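Local coordinates for adherence and virulence protein A (Streptococcus pneumoniae, PDB 6PON) that binds fibronectin and probably helps the pneumococcus adhere to its host and cause disease, at residues 16-27 with 83-93; 43-51 with 59-67. One frame throughout, in Å; residues are numbered along the deposited sequence.

Contact 1 (16-27 with 83-93)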
loop_
_atom_site.group_PDB
_atom_site.type_symbol
_atom_site.label_atom_id
_atom_site.label_comp_id
_atom_site.label_asym_id
_atom_site.label_seq_id
_atom_site.Cartn_x
_atom_site.Cartn_y
_atom_site.Cartn_z
ATOM N N ARG B 16 12.618 -6.005 -29.936
ATOM C CA ARG B 16 11.754 -6.975 -30.587
ATOM C C ARG B 16 10.967 -6.323 -31.717
ATOM O O ARG B 16 11.041 -6.758 -32.879
ATOM C CB ARG B 16 10.821 -7.594 -29.555
ATOM C CG ARG B 16 10.190 -8.884 -29.977
ATOM C CD ARG B 16 9.297 -9.404 -28.868
ATOM N NE ARG B 16 10.052 -9.968 -27.752
ATOM C CZ ARG B 16 10.064 -9.482 -26.511
ATOM N NH1 ARG B 16 9.361 -8.404 -26.200
ATOM N NH2 ARG B 16 10.781 -10.086 -25.569
ATOM N N SER B 17 10.243 -5.245 -31.405
ATOM C CA SER B 17 9.361 -4.670 -32.408
ATOM C C SER B 17 10.130 -3.917 -33.491
ATOM O O SER B 17 9.586 -3.694 -34.579
ATOM C CB SER B 17 8.318 -3.760 -31.739
ATOM O OG SER B 17 8.746 -2.414 -31.662
ATOM N N GLU B 18 11.374 -3.526 -33.244
ATOM C CA GLU B 18 12.099 -2.869 -34.323
ATOM C C GLU B 18 12.860 -3.841 -35.206
ATOM O O GLU B 18 13.112 -3.524 -36.371
ATOM C CB GLU B 18 13.059 -1.816 -33.778
ATOM C CG GLU B 18 12.338 -0.611 -33.231
ATOM C CD GLU B 18 12.350 0.559 -34.200
ATOM O OE1 GLU B 18 11.255 1.056 -34.521
ATOM O OE2 GLU B 18 13.429 0.994 -34.641
ATOM N N LEU B 19 13.163 -5.030 -34.716
ATOM C CA LEU B 19 14.151 -5.871 -35.359
ATOM C C LEU B 19 13.633 -7.221 -35.824
ATOM O O LEU B 19 14.170 -7.753 -36.801
ATOM C CB LEU B 19 15.340 -6.085 -34.414
ATOM C CG LEU B 19 16.105 -4.808 -34.081
ATOM C CD1 LEU B 19 17.321 -5.115 -33.218
ATOM C CD2 LEU B 19 16.508 -4.090 -35.357
ATOM N N VAL B 20 12.623 -7.793 -35.159
ATOM C CA VAL B 20 12.214 -9.152 -35.487
ATOM C C VAL B 20 11.803 -9.197 -36.954
ATOM O O VAL B 20 11.195 -8.257 -37.478
ATOM C CB VAL B 20 11.103 -9.637 -34.534
ATOM C CG1 VAL B 20 10.452 -10.926 -35.018
ATOM C CG2 VAL B 20 11.679 -9.900 -33.169
ATOM N N ASN B 21 12.208 -10.269 -37.638
ATOM C CA ASN B 21 12.031 -10.486 -39.069
ATOM C C ASN B 21 12.893 -9.561 -39.906
ATOM O O ASN B 21 12.724 -9.507 -41.134
ATOM C CB ASN B 21 10.570 -10.357 -39.504
ATOM C CG ASN B 21 9.723 -11.471 -38.967
ATOM O OD1 ASN B 21 10.074 -12.648 -39.090
ATOM N ND2 ASN B 21 8.609 -11.118 -38.343
ATOM N N GLY B 22 13.813 -8.830 -39.281
ATOM C CA GLY B 22 14.829 -8.127 -40.021
ATOM C C GLY B 22 15.898 -9.072 -40.534
ATOM O O GLY B 22 15.896 -10.278 -40.269
ATOM N N ARG B 23 16.834 -8.501 -41.287
ATOM C CA ARG B 23 17.948 -9.238 -41.862
ATOM C C ARG B 23 19.235 -8.604 -41.381
ATOM O O ARG B 23 19.377 -7.380 -41.436
ATOM C CB ARG B 23 17.897 -9.223 -43.390
ATOM C CG ARG B 23 16.826 -10.117 -43.994
ATOM C CD ARG B 23 17.247 -11.603 -43.942
ATOM N NE ARG B 23 16.191 -12.497 -44.431
ATOM C CZ ARG B 23 16.301 -13.825 -44.542
ATOM N NH1 ARG B 23 17.426 -14.446 -44.197
ATOM N NH2 ARG B 23 15.277 -14.541 -45.001
ATOM N N ILE B 24 20.160 -9.428 -40.895
ATOM C CA ILE B 24 21.474 -8.942 -40.490
ATOM C C ILE B 24 22.312 -8.768 -41.742
ATOM O O ILE B 24 22.548 -9.734 -42.474
ATOM C CB ILE B 24 22.156 -9.904 -39.514
ATOM C CG1 ILE B 24 21.322 -10.058 -38.246
ATOM C CG2 ILE B 24 23.550 -9.406 -39.177
ATOM C CD1 ILE B 24 21.752 -11.208 -37.397
ATOM N N GLN B 25 22.766 -7.538 -41.985
ATOM C CA GLN B 25 23.485 -7.198 -43.199
ATOM C C GLN B 25 24.973 -6.994 -42.994
ATOM O O GLN B 25 25.728 -7.084 -43.966
ATOM C CB GLN B 25 22.902 -5.917 -43.820
ATOM C CG GLN B 25 21.619 -6.116 -44.617
ATOM C CD GLN B 25 21.002 -4.800 -45.051
ATOM O OE1 GLN B 25 21.187 -3.772 -44.399
ATOM N NE2 GLN B 25 20.260 -4.823 -46.146
ATOM N N LYS B 26 25.417 -6.712 -41.776
ATOM C CA LYS B 26 26.825 -6.418 -41.557
ATOM C C LYS B 26 27.162 -6.743 -40.108
ATOM O O LYS B 26 26.327 -6.572 -39.216
ATOM C CB LYS B 26 27.137 -4.956 -41.907
ATOM C CG LYS B 26 28.581 -4.710 -42.241
ATOM C CD LYS B 26 28.879 -3.227 -42.489
ATOM C CE LYS B 26 30.409 -2.976 -42.570
ATOM N NZ LYS B 26 30.762 -1.553 -42.896
ATOM N N ILE B 27 28.374 -7.245 -39.881
ATOM C CA ILE B 27 28.782 -7.739 -38.575
ATOM C C ILE B 27 30.222 -7.299 -38.345
ATOM O O ILE B 27 31.121 -7.695 -39.097
ATOM C CB ILE B 27 28.651 -9.274 -38.480
ATOM C CG1 ILE B 27 27.191 -9.721 -38.571
ATOM C CG2 ILE B 27 29.242 -9.807 -37.203
ATOM C CD1 ILE B 27 26.932 -10.687 -39.732
ATOM N N LEU B 83 25.771 -15.502 -39.496
ATOM C CA LEU B 83 24.858 -14.375 -39.329
ATOM C C LEU B 83 24.719 -13.512 -40.574
ATOM O O LEU B 83 23.707 -12.804 -40.700
ATOM C CB LEU B 83 25.302 -13.499 -38.150
ATOM C CG LEU B 83 25.273 -14.199 -36.794
ATOM C CD1 LEU B 83 25.720 -13.267 -35.680
ATOM C CD2 LEU B 83 23.870 -14.764 -36.524
ATOM N N GLN B 84 25.698 -13.558 -41.493
ATOM C CA GLN B 84 25.633 -12.778 -42.726
ATOM C C GLN B 84 24.374 -13.122 -43.520
ATOM O O GLN B 84 24.233 -14.242 -44.014
ATOM C CB GLN B 84 26.879 -13.023 -43.572
ATOM C CG GLN B 84 26.958 -12.163 -44.820
ATOM C CD GLN B 84 27.094 -10.683 -44.515
ATOM O OE1 GLN B 84 28.050 -10.253 -43.875
ATOM N NE2 GLN B 84 26.126 -9.897 -44.966
ATOM N N GLY B 85 23.443 -12.177 -43.629
ATOM C CA GLY B 85 22.180 -12.433 -44.291
ATOM C C GLY B 85 21.143 -13.141 -43.446
ATOM O O GLY B 85 20.094 -13.529 -43.973
ATOM N N ALA B 86 21.391 -13.320 -42.152
ATOM C CA ALA B 86 20.480 -14.123 -41.361
ATOM C C ALA B 86 19.172 -13.374 -41.110
ATOM O O ALA B 86 19.100 -12.147 -41.173
ATOM C CB ALA B 86 21.132 -14.525 -40.039
ATOM N N LEU B 87 18.123 -14.141 -40.840
ATOM C CA LEU B 87 16.821 -13.605 -40.487
ATOM C C LEU B 87 16.677 -13.653 -38.970
ATOM O O LEU B 87 17.037 -14.648 -38.335
ATOM C CB LEU B 87 15.700 -14.402 -41.159
ATOM C CG LEU B 87 14.296 -14.084 -40.640
ATOM C CD1 LEU B 87 13.856 -12.714 -41.137
ATOM C CD2 LEU B 87 13.279 -15.155 -41.014
ATOM N N ILE B 88 16.186 -12.568 -38.388
ATOM C CA ILE B 88 16.052 -12.477 -36.940
ATOM C C ILE B 88 14.688 -13.036 -36.564
ATOM O O ILE B 88 13.656 -12.445 -36.884
ATOM C CB ILE B 88 16.239 -11.039 -36.451
ATOM C CG1 ILE B 88 17.704 -10.634 -36.622
ATOM C CG2 ILE B 88 15.835 -10.919 -34.987
ATOM C CD1 ILE B 88 17.979 -9.199 -36.347
ATOM N N GLU B 89 14.678 -14.180 -35.886
ATOM C CA GLU B 89 13.408 -14.857 -35.667
ATOM C C GLU B 89 12.720 -14.437 -34.379
ATOM O O GLU B 89 11.500 -14.261 -34.370
ATOM C CB GLU B 89 13.613 -16.368 -35.696
ATOM C CG GLU B 89 13.637 -16.880 -37.130
ATOM C CD GLU B 89 13.984 -18.341 -37.238
ATOM O OE1 GLU B 89 14.536 -18.911 -36.265
ATOM O OE2 GLU B 89 13.699 -18.916 -38.313
ATOM N N SER B 90 13.479 -14.246 -33.301
ATOM C CA SER B 90 12.922 -13.871 -32.013
ATOM C C SER B 90 14.005 -13.163 -31.209
ATOM O O SER B 90 15.200 -13.413 -31.407
ATOM C CB SER B 90 12.422 -15.097 -31.249
ATOM O OG SER B 90 13.521 -15.909 -30.869
ATOM N N ILE B 91 13.583 -12.272 -30.304
ATOM C CA ILE B 91 14.500 -11.593 -29.395
ATOM C C ILE B 91 13.897 -11.672 -28.002
ATOM O O ILE B 91 12.817 -11.123 -27.759
ATOM C CB ILE B 91 14.758 -10.128 -29.793
ATOM C CG1 ILE B 91 15.403 -10.041 -31.174
ATOM C CG2 ILE B 91 15.652 -9.438 -28.766
ATOM C CD1 ILE B 91 15.484 -8.635 -31.692
ATOM N N GLU B 92 14.597 -12.337 -27.085
ATOM C CA GLU B 92 13.980 -12.755 -25.835
ATOM C C GLU B 92 14.923 -12.514 -24.670
ATOM O O GLU B 92 16.101 -12.888 -24.726
ATOM C CB GLU B 92 13.575 -14.243 -25.875
ATOM C CG GLU B 92 12.629 -14.649 -27.020
ATOM C CD GLU B 92 11.265 -13.969 -26.946
ATOM O OE1 GLU B 92 10.928 -13.403 -25.879
ATOM O OE2 GLU B 92 10.530 -13.982 -27.958
ATOM N N GLN B 93 14.392 -11.897 -23.618
ATOM C CA GLN B 93 15.059 -11.884 -22.326
ATOM C C GLN B 93 14.802 -13.207 -21.616
ATOM O O GLN B 93 13.695 -13.750 -21.671
ATOM C CB GLN B 93 14.540 -10.718 -21.481
ATOM C CG GLN B 93 15.150 -10.592 -20.110
ATOM C CD GLN B 93 14.570 -9.428 -19.341
ATOM O OE1 GLN B 93 13.534 -8.868 -19.720
ATOM N NE2 GLN B 93 15.243 -9.042 -18.265
HETATM O O HOH W 1 10.724 -12.266 -29.902
HETATM O O HOH W 2 9.786 -14.357 -36.359
HETATM O O HOH W 3 29.481 -8.636 -42.052
#
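The edge strand 23-28 of the four-stranded antiparallel sheet meets strand 87-93, outermost in the five-stranded one, through a single bridge at Arg23 and Leu87, while the end of helix 5-19 meets the far part of strand 87-93. Asn21 N donates to Ile88 O, Ile88 N to Gly22 O, and beyond the bridge Ile24 N reaches Ala86 O and Gly85 N reaches Ile24 O. Two type II turns, Leu19 to Gly22 and Leu83 to Ala86, each starting at the last residue of a helix, carry the chain into the paired backbone. Arg23 bends at chi2 (-76°), which lays its guanidinium over Leu87: CB of Leu87 sits above the centre of one face, 3.5 Å from Arg23 CZ, while Arg23 NH1 donates to Gly85 O at 2.8 Å. Between the two sheets, Ile24 crosses Ile88 at about a right angle, Ile24 CG1 lying 3.9 Å from Ile88 CD1. At the end of helix 74-83, Ile27 CD1 packs on Leu83 CB at 3.6 Å. Gln84 NE2 binds Gln25 O from above the carbonyl plane, 3.0 Å away, and its OE1 shares a water with Ile27 N. On the helix 5-19 side, Leu19 CB packs on Ile91 CD1 (3.7 Å). Arg16 NE bonds Ile91 O at 3.0 Å, NH2 forms a salt bridge with Glu92 OE1 at 3.3 Å, its hydrogen bond weak, and NH1 pairs with Glu13.

Contact 2 (43-51 with 59-67)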
loop_
_atom_site.group_PDB
_atom_site.type_symbol
_atom_site.label_atom_id
_atom_site.label_comp_id
_atom_site.label_asym_id
_atom_site.label_seq_id
_atom_site.Cartn_x
_atom_site.Cartn_y
_atom_site.Cartn_z
ATOM N N ARG B 43 12.010 -1.836 -43.899
ATOM C CA ARG B 43 12.590 -0.961 -44.916
ATOM C C ARG B 43 13.559 0.075 -44.349
ATOM O O ARG B 43 14.030 0.946 -45.090
ATOM C CB ARG B 43 11.496 -0.253 -45.721
ATOM C CG ARG B 43 10.706 -1.168 -46.611
ATOM C CD ARG B 43 9.521 -0.430 -47.178
ATOM N NE ARG B 43 9.241 -0.826 -48.553
ATOM C CZ ARG B 43 8.366 -1.763 -48.898
ATOM N NH1 ARG B 43 7.682 -2.411 -47.958
ATOM N NH2 ARG B 43 8.174 -2.052 -50.181
ATOM N N GLN B 44 13.872 0.012 -43.060
ATOM C CA GLN B 44 14.845 0.906 -42.453
ATOM C C GLN B 44 16.073 0.116 -42.030
ATOM O O GLN B 44 16.003 -1.090 -41.780
ATOM C CB GLN B 44 14.262 1.633 -41.235
ATOM C CG GLN B 44 12.896 2.261 -41.450
ATOM C CD GLN B 44 12.492 3.160 -40.294
ATOM O OE1 GLN B 44 11.574 2.846 -39.536
ATOM N NE2 GLN B 44 13.183 4.284 -40.152
ATOM N N SER B 45 17.203 0.799 -41.956
ATOM C CA SER B 45 18.414 0.185 -41.443
ATOM C C SER B 45 18.563 0.543 -39.970
ATOM O O SER B 45 18.104 1.600 -39.520
ATOM C CB SER B 45 19.642 0.627 -42.246
ATOM O OG SER B 45 20.777 -0.179 -41.953
ATOM N N HIS B 46 19.171 -0.377 -39.216
ATOM C CA HIS B 46 19.343 -0.256 -37.772
ATOM C C HIS B 46 20.727 -0.749 -37.374
ATOM O O HIS B 46 21.325 -1.605 -38.036
ATOM C CB HIS B 46 18.291 -1.054 -36.986
ATOM C CG HIS B 46 16.876 -0.676 -37.293
ATOM N ND1 HIS B 46 16.267 0.435 -36.750
ATOM C CD2 HIS B 46 15.940 -1.283 -38.062
ATOM C CE1 HIS B 46 15.021 0.506 -37.187
ATOM N NE2 HIS B 46 14.799 -0.522 -37.987
ATOM N N ARG B 47 21.215 -0.225 -36.253
ATOM C CA ARG B 47 22.545 -0.537 -35.751
ATOM C C ARG B 47 22.424 -1.053 -34.316
ATOM O O ARG B 47 22.117 -0.279 -33.399
ATOM C CB ARG B 47 23.441 0.699 -35.846
ATOM C CG ARG B 47 24.920 0.423 -35.763
ATOM C CD ARG B 47 25.746 1.625 -36.238
ATOM N NE ARG B 47 25.626 1.845 -37.677
ATOM C CZ ARG B 47 26.410 2.656 -38.382
ATOM N NH1 ARG B 47 27.380 3.336 -37.784
ATOM N NH2 ARG B 47 26.226 2.785 -39.691
ATOM N N LEU B 48 22.668 -2.359 -34.129
ATOM C CA LEU B 48 22.530 -3.038 -32.840
ATOM C C LEU B 48 23.893 -3.189 -32.180
ATOM O O LEU B 48 24.797 -3.805 -32.757
ATOM C CB LEU B 48 21.906 -4.425 -33.006
ATOM C CG LEU B 48 21.624 -5.200 -31.704
ATOM C CD1 LEU B 48 20.699 -4.382 -30.786
ATOM C CD2 LEU B 48 21.039 -6.622 -31.933
ATOM N N LEU B 49 24.032 -2.667 -30.966
ATOM C CA LEU B 49 25.268 -2.796 -30.213
ATOM C C LEU B 49 25.082 -3.822 -29.102
ATOM O O LEU B 49 24.118 -3.751 -28.334
ATOM C CB LEU B 49 25.707 -1.451 -29.625
ATOM C CG LEU B 49 26.784 -1.476 -28.523
ATOM C CD1 LEU B 49 28.087 -2.060 -29.044
ATOM C CD2 LEU B 49 27.027 -0.075 -27.910
ATOM N N LEU B 50 26.006 -4.769 -29.021
ATOM C CA LEU B 50 26.118 -5.653 -27.872
ATOM C C LEU B 50 27.505 -5.479 -27.278
ATOM O O LEU B 50 28.512 -5.567 -27.986
ATOM C CB LEU B 50 25.888 -7.112 -28.257
ATOM C CG LEU B 50 24.583 -7.496 -28.942
ATOM C CD1 LEU B 50 24.630 -7.151 -30.427
ATOM C CD2 LEU B 50 24.351 -8.985 -28.728
ATOM N N SER B 51 27.565 -5.223 -25.987
ATOM C CA SER B 51 28.833 -4.904 -25.363
ATOM C C SER B 51 29.045 -5.835 -24.183
ATOM O O SER B 51 28.192 -5.926 -23.293
ATOM C CB SER B 51 28.869 -3.430 -24.937
ATOM O OG SER B 51 30.032 -3.160 -24.193
ATOM N N ILE B 59 23.032 -4.028 -24.257
ATOM C CA ILE B 59 22.545 -4.234 -25.609
ATOM C C ILE B 59 21.602 -3.083 -25.924
ATOM O O ILE B 59 20.815 -2.660 -25.070
ATOM C CB ILE B 59 21.853 -5.606 -25.777
ATOM C CG1 ILE B 59 21.236 -5.724 -27.175
ATOM C CG2 ILE B 59 20.814 -5.806 -24.690
ATOM C CD1 ILE B 59 20.943 -7.150 -27.608
ATOM N N GLN B 60 21.657 -2.594 -27.158
ATOM C CA GLN B 60 21.146 -1.259 -27.406
ATOM C C GLN B 60 21.090 -1.020 -28.906
ATOM O O GLN B 60 22.026 -1.390 -29.616
ATOM C CB GLN B 60 22.090 -0.249 -26.724
ATOM C CG GLN B 60 21.758 1.154 -26.940
ATOM C CD GLN B 60 22.963 2.071 -26.880
ATOM O OE1 GLN B 60 23.913 1.834 -26.136
ATOM N NE2 GLN B 60 22.910 3.152 -27.647
ATOM N N LEU B 61 20.017 -0.392 -29.389
ATOM C CA LEU B 61 20.113 0.248 -30.696
ATOM C C LEU B 61 20.906 1.536 -30.544
ATOM O O LEU B 61 20.899 2.160 -29.485
ATOM C CB LEU B 61 18.737 0.557 -31.277
ATOM C CG LEU B 61 17.876 -0.626 -31.691
ATOM C CD1 LEU B 61 16.519 -0.106 -32.102
ATOM C CD2 LEU B 61 18.554 -1.383 -32.822
ATOM N N THR B 62 21.617 1.929 -31.599
ATOM C CA THR B 62 22.451 3.114 -31.468
ATOM C C THR B 62 22.528 3.875 -32.782
ATOM O O THR B 62 22.432 3.304 -33.875
ATOM C CB THR B 62 23.868 2.772 -30.997
ATOM O OG1 THR B 62 24.597 3.986 -30.783
ATOM C CG2 THR B 62 24.612 1.942 -32.042
ATOM N N GLN B 63 22.715 5.181 -32.653
ATOM C CA GLN B 63 22.972 6.057 -33.784
ATOM C C GLN B 63 24.445 6.438 -33.881
ATOM O O GLN B 63 24.790 7.349 -34.630
ATOM C CB GLN B 63 22.089 7.314 -33.684
ATOM C CG GLN B 63 20.590 7.043 -33.658
ATOM C CD GLN B 63 20.042 6.581 -35.005
ATOM O OE1 GLN B 63 20.747 6.589 -36.013
ATOM N NE2 GLN B 63 18.777 6.170 -35.022
ATOM N N THR B 64 25.312 5.771 -33.132
ATOM C CA THR B 64 26.733 6.062 -33.205
ATOM C C THR B 64 27.394 5.286 -34.348
ATOM O O THR B 64 26.875 4.287 -34.851
ATOM C CB THR B 64 27.423 5.741 -31.876
ATOM O OG1 THR B 64 27.378 4.335 -31.640
ATOM C CG2 THR B 64 26.722 6.442 -30.717
ATOM N N THR B 65 28.549 5.786 -34.769
ATOM C CA THR B 65 29.361 5.188 -35.818
ATOM C C THR B 65 30.649 4.643 -35.222
ATOM O O THR B 65 31.187 5.184 -34.253
ATOM C CB THR B 65 29.717 6.204 -36.898
ATOM O OG1 THR B 65 30.438 7.285 -36.286
ATOM C CG2 THR B 65 28.460 6.732 -37.575
ATOM N N PHE B 66 31.145 3.574 -35.816
ATOM C CA PHE B 66 32.269 2.856 -35.248
ATOM C C PHE B 66 33.332 2.708 -36.313
ATOM O O PHE B 66 33.018 2.575 -37.497
ATOM C CB PHE B 66 31.847 1.478 -34.725
ATOM C CG PHE B 66 30.708 1.523 -33.730
ATOM C CD1 PHE B 66 30.959 1.521 -32.369
ATOM C CD2 PHE B 66 29.390 1.573 -34.163
ATOM C CE1 PHE B 66 29.925 1.561 -31.463
ATOM C CE2 PHE B 66 28.340 1.621 -33.259
ATOM C CZ PHE B 66 28.611 1.607 -31.903
ATOM N N GLU B 67 34.587 2.742 -35.884
ATOM C CA GLU B 67 35.721 2.453 -36.754
ATOM C C GLU B 67 36.001 0.956 -36.704
ATOM O O GLU B 67 36.497 0.440 -35.695
ATOM C CB GLU B 67 36.952 3.242 -36.327
ATOM C CG GLU B 67 36.630 4.575 -35.700
ATOM C CD GLU B 67 37.756 5.560 -35.850
ATOM O OE1 GLU B 67 37.531 6.607 -36.499
ATOM O OE2 GLU B 67 38.865 5.276 -35.335
HETATM O O HOH W 4 19.958 2.166 -35.382
#
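Strands 44-51 and 58-61 form a beta hairpin, in which Leu49 and Gln60 are the hydrogen-bonded antiparallel pair. Leu49 N gives Gln60 O a short, nearly straight bond (2.7 Å, 171°), and Gln60 N returns one to Leu49 O that is more bent. The tight part is the face carrying Leu48, Leu50, Ile59 and Leu61. Here the Leu50 and Ile59 side chains run alongside each other in the same direction, with Leu50 CG 3.9 Å from Ile59 CD1, while CD1 of Leu48 reaches over to Ile59 CG1, also at 3.9 Å. Leu15 of helix 5-19 packs on Ile59 and Leu61; Leu48, Leu50 and Ile59 are buried there, while Leu61 lies nearer the surface.

Past Leu61 the pairing gives way to a looser, more polar edge. Thr62 N still donates to Arg47 O (2.9 Å), and a water joins Arg47 N to Thr62 O. Arg47 extends away from its backbone and then turns at chi3 (-69°), which brings NH1 to Thr64 O at 3.1 Å with the oxygen tilted out of the guanidinium plane. On the way, Arg47 CD meets the edge of the Phe66 ring, 4.0 Å from CE2, leaving the guanidinium beside the ring and not stacked on it. Thr62 OG1 accepts from Thr64 N in an ST turn and also bonds Asp260 of the second subunit. The aliphatic face thus ties the hairpin to its own domain, whereas the polar groups around Thr62 shape the following loop and contribute to the subunit interface.

In the fold
Both segments of contact 2 fall between the two segments of contact 1 in the sequence, and the centres of the contacts lie 12 Å apart. Both reach the four-stranded sheet, whose outermost strands are 23-28 and 58-61: contact 1 brings one outer strand to the five-stranded sheet, contact 2 pairs the other with its hairpin partner. Helix 5-19 bridges them, since Leu19 packs with CD2 3.9 Å from CB of His46 and with CD1 4.0 Å from CD2 of Leu61. Their surroundings differ: contact 1 is made within one subunit, without atoms of the second, whereas contact 2 meets Ser256, Leu259 and Asp260 of the second subunit.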